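Local coordinates for protein-tyrosine-phosphatase (Shewanella sp., PDB 2Z72) that probably hydrolyses phosphotyrosine as a cold-active phosphatase of the calcineurin-like phosphoesterase family, with two zinc ions bound in its metal centre, at residues 217-221 with 222-226; 272-276 with 277-281. All coordinates share one frame; numbering follows the deposited sequence. Where two conformers were deposited one is given.

How the contacts relate
Along the chain the two contacts come in series: contact 1 is complete before contact 2 begins, and neither encloses nor crosses the other. Contact 1 (217-226) turns the chain out of helix 212-216 and starts helix 221-231; contact 2 (272-281) finishes helix 267-277 and leads into strand 281-284, an inner strand of the six-stranded mixed sheet. Each is a local turn at a helix end, and their centres lie about 16 Å apart. They nevertheless touch, Leu221 CD1 packing 3.8 Å from Phe277 CE2. Trp214 of helix 212-216 meets side chains of both, so the start of one helix and the end of another share a common neighbour.

Contact 1 (217-221 with 222-226); sequences RELTL and DKANA
Thr220 O accepts from Ala224 N at 3.0 Å and Leu221 O from Asn225 N at 2.9 Å, both nearly straight (N-H...O 169° and 168°), which begins the regular i to i+4 pattern of helix 221-231. Just before it, Glu218 has left helix 212-216 through a Schellman motif with positive phi. Thr220 is the N-cap: its OG1 accepts from Lys223 N at 3.1 Å. That bond depends on chi1 of 67°, which sets the hydroxyl between the backbone N and the carbonyl carbon of Thr220. The same oxygen lies 3.3 Å from Lys223 CB, where the two side chains cross at about a right angle. Leu221 touches the following residues through CB, while its branch leads away to Trp214, Ile197, Lys199 and Asp65. On the buried side Leu219 CD2 packs on Ala224 CB (4.3 Å), with Trp214 against both residues. Asn225 OD1 accepts from Thr196 N, and ND2 bonds to Ile197 O and Asp65 OD1, tying the new helix to strand 197-200. The cap thus satisfies the Lys223 amide, whose i-4 residue, Leu219, lies outside the helix, whereas the amide of Thr220 itself is buried with no partner in the model.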
# COMPACT_ATOMS: atom_id res chain seq x y z
N ARG A 217 -10.93 22.97 -3.90
CA ARG A 217 -10.91 22.92 -2.45
C ARG A 217 -9.61 23.42 -1.82
O ARG A 217 -9.54 23.46 -0.61
CB ARG A 217 -11.18 21.48 -1.98
CG ARG A 217 -12.65 21.09 -2.31
CD ARG A 217 -12.96 19.76 -1.65
NE ARG A 217 -14.37 19.42 -1.97
CZ ARG A 217 -15.40 19.85 -1.27
NH1 ARG A 217 -15.28 20.62 -0.20
NH2 ARG A 217 -16.62 19.49 -1.65
N GLU A 218 -8.63 23.81 -2.65
CA GLU A 218 -7.41 24.43 -2.20
C GLU A 218 -6.74 23.48 -1.20
O GLU A 218 -6.17 23.91 -0.21
CB GLU A 218 -7.69 25.76 -1.51
CG GLU A 218 -8.44 26.76 -2.39
CD GLU A 218 -8.54 28.15 -1.78
OE1 GLU A 218 -8.49 29.14 -2.55
OE2 GLU A 218 -8.69 28.28 -0.54
N LEU A 219 -6.75 22.18 -1.49
CA LEU A 219 -6.09 21.22 -0.61
C LEU A 219 -4.59 21.25 -0.79
O LEU A 219 -4.00 21.76 -1.74
CB LEU A 219 -6.63 19.81 -0.89
CG LEU A 219 -7.93 19.48 -0.16
CD1 LEU A 219 -8.72 18.42 -0.86
CD2 LEU A 219 -7.59 19.08 1.28
N THR A 220 -3.89 20.73 0.22
CA THR A 220 -2.47 20.49 0.22
C THR A 220 -2.21 19.03 0.63
O THR A 220 -3.07 18.43 1.29
CB THR A 220 -1.68 21.41 1.17
OG1 THR A 220 -2.07 21.05 2.49
CG2 THR A 220 -1.97 22.88 0.87
N LEU A 221 -1.06 18.52 0.25
CA LEU A 221 -0.67 17.17 0.66
C LEU A 221 -0.76 17.04 2.18
O LEU A 221 -1.33 16.08 2.70
CB LEU A 221 0.69 16.81 0.15
CG LEU A 221 0.74 15.93 -1.13
CD1 LEU A 221 -0.05 16.51 -2.24
CD2 LEU A 221 2.18 15.61 -1.47
N ASP A 222 -0.19 18.00 2.95
CA ASP A 222 -0.13 17.80 4.37
C ASP A 222 -1.52 17.81 4.99
O ASP A 222 -1.82 17.03 5.88
CB ASP A 222 0.76 18.83 5.06
CG ASP A 222 0.90 18.54 6.53
OD1 ASP A 222 0.38 19.31 7.31
OD2 ASP A 222 1.44 17.51 6.98
N LYS A 223 -2.36 18.72 4.51
CA LYS A 223 -3.70 18.83 5.07
C LYS A 223 -4.48 17.55 4.81
O LYS A 223 -5.15 17.00 5.71
CB LYS A 223 -4.45 20.05 4.54
CG LYS A 223 -5.84 20.16 5.14
CD LYS A 223 -6.50 21.48 4.75
CE LYS A 223 -7.84 21.67 5.42
NZ LYS A 223 -8.66 22.81 4.99
N ALA A 224 -4.41 17.05 3.58
CA ALA A 224 -5.14 15.81 3.24
C ALA A 224 -4.60 14.63 3.99
O ALA A 224 -5.37 13.86 4.57
CB ALA A 224 -5.04 15.62 1.74
N ASN A 225 -3.29 14.45 4.02
CA ASN A 225 -2.70 13.28 4.69
C ASN A 225 -3.04 13.29 6.18
O ASN A 225 -3.29 12.21 6.75
CB ASN A 225 -1.19 13.21 4.47
CG ASN A 225 -0.85 12.76 3.09
OD1 ASN A 225 -1.49 11.84 2.52
ND2 ASN A 225 0.14 13.36 2.44
N ALA A 226 -3.05 14.44 6.82
CA ALA A 226 -3.41 14.52 8.21
C ALA A 226 -4.89 14.21 8.42
O ALA A 226 -5.26 13.52 9.40
CB ALA A 226 -3.08 15.94 8.74
O HOH W 1 -6.93 24.32 2.44

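Contact 2 (272-276 with 277-281); sequences TILQH and FNVNH
His276 points the edge of its imidazole at one face of the Phe277 ring in a T-shaped pair, centroids 5.1 Å apart and planes at 85°, while Ile273 O lies at the phenyl edge, near its plane and 3.3 Å from Phe277 CD1. The rings belong to the end of helix 267-277, closed by a Schellman motif in which Asn278 takes positive phi. With CG of His276 anti to the backbone N (chi1 -176°), the imidazole is carried over that face. In the conformer given, Ile273 lies side by side with Phe277, and the Trp214 ring meets both aromatic rings. Phe277 N makes a regular i to i+4 bond to Ile273 O. Two further bonds define the motif: Val279 N donates to Leu274 O (6→1) at 3.1 Å, almost straight (171°), and Asn278 N bonds to Gln275 O (5→2) from above the carbonyl plane. The Leu274 and Val279 side chains cross at about a right angle, the hydrophobic contact between C3 and C'' that commonly accompanies a Schellman motif. Beyond the turn, backbone bonds of Asn280 with Asp202 and of His281 with Leu204 of strand 203-206 bring the chain into the sheet. The C3 to C'' contact is made by Leu274 CD2, 3.9 Å from Val279 CG2.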
# COMPACT_ATOMS: atom_id res chain seq x y z
N THR A 272 -3.28 20.56 -16.45
CA THR A 272 -3.57 21.53 -15.37
C THR A 272 -3.31 20.91 -14.00
O THR A 272 -2.87 21.64 -13.09
CB THR A 272 -5.04 21.99 -15.46
OG1 THR A 272 -5.28 22.66 -16.69
CG2 THR A 272 -5.35 23.00 -14.38
N ILE A 273 -3.52 19.64 -13.86
CA ILE A 273 -3.20 18.99 -12.58
C ILE A 273 -1.72 18.86 -12.36
O ILE A 273 -1.18 19.15 -11.29
CB ILE A 273 -3.99 17.67 -12.51
CG1 ILE A 273 -5.49 17.97 -12.52
CG2 ILE A 273 -3.47 16.84 -11.36
CD1 ILE A 273 -6.37 16.83 -12.97
N LEU A 274 -0.97 18.43 -13.40
CA LEU A 274 0.45 18.34 -13.30
C LEU A 274 1.05 19.71 -12.87
O LEU A 274 1.91 19.81 -12.04
CB LEU A 274 1.09 17.97 -14.64
CG LEU A 274 0.76 16.58 -15.20
CD1 LEU A 274 1.28 16.40 -16.64
CD2 LEU A 274 1.32 15.53 -14.24
N GLN A 275 0.58 20.78 -13.53
CA GLN A 275 1.06 22.12 -13.23
C GLN A 275 0.74 22.52 -11.80
O GLN A 275 1.53 23.15 -11.09
CB GLN A 275 0.43 23.13 -14.25
CG GLN A 275 1.16 23.07 -15.59
CD GLN A 275 0.37 23.63 -16.75
OE1 GLN A 275 0.63 23.33 -17.95
NE2 GLN A 275 -0.60 24.49 -16.37
N HIS A 276 -0.44 22.13 -11.32
CA HIS A 276 -0.83 22.52 -9.98
C HIS A 276 0.15 22.00 -8.93
O HIS A 276 0.40 22.68 -7.96
CB HIS A 276 -2.24 21.92 -9.69
CG HIS A 276 -2.78 22.35 -8.37
ND1 HIS A 276 -2.85 21.71 -7.15
CD2 HIS A 276 -3.25 23.58 -8.13
CE1 HIS A 276 -3.37 22.49 -6.22
NE2 HIS A 276 -3.62 23.62 -6.82
N PHE A 277 0.65 20.78 -9.13
CA PHE A 277 1.57 20.15 -8.19
C PHE A 277 3.04 20.30 -8.59
O PHE A 277 3.92 19.83 -7.89
CB PHE A 277 1.27 18.67 -8.07
CG PHE A 277 -0.06 18.36 -7.41
CD1 PHE A 277 -1.20 18.10 -8.15
CD2 PHE A 277 -0.14 18.30 -6.00
CE1 PHE A 277 -2.41 17.78 -7.56
CE2 PHE A 277 -1.35 17.98 -5.45
CZ PHE A 277 -2.49 17.68 -6.19
N ASN A 278 3.31 20.96 -9.73
CA ASN A 278 4.66 21.09 -10.25
C ASN A 278 5.37 19.74 -10.37
O ASN A 278 6.49 19.54 -9.91
CB ASN A 278 5.50 22.03 -9.38
CG ASN A 278 6.80 22.49 -9.94
OD1 ASN A 278 7.77 22.70 -9.15
ND2 ASN A 278 6.92 22.70 -11.24
N VAL A 279 4.65 18.82 -11.03
CA VAL A 279 5.17 17.50 -11.34
C VAL A 279 5.12 17.27 -12.83
O VAL A 279 4.34 17.87 -13.55
CB VAL A 279 4.45 16.40 -10.54
CG1 VAL A 279 4.73 16.59 -9.06
CG2 VAL A 279 2.98 16.38 -10.85
N ASN A 280 5.89 16.27 -13.27
CA ASN A 280 5.85 15.83 -14.62
C ASN A 280 5.09 14.53 -14.85
O ASN A 280 4.80 14.16 -16.00
CB ASN A 280 7.28 15.65 -15.13
CG ASN A 280 7.99 16.97 -15.27
OD1 ASN A 280 7.39 17.91 -15.81
ND2 ASN A 280 9.20 17.05 -14.78
N HIS A 281 4.75 13.79 -13.80
CA HIS A 281 4.10 12.53 -13.91
C HIS A 281 3.26 12.31 -12.64
O HIS A 281 3.64 12.77 -11.57
CB HIS A 281 5.01 11.32 -14.03
CG HIS A 281 6.08 11.46 -15.04
ND1 HIS A 281 5.95 11.22 -16.38
CD2 HIS A 281 7.35 11.97 -14.89
CE1 HIS A 281 7.08 11.51 -16.99
NE2 HIS A 281 7.98 11.98 -16.12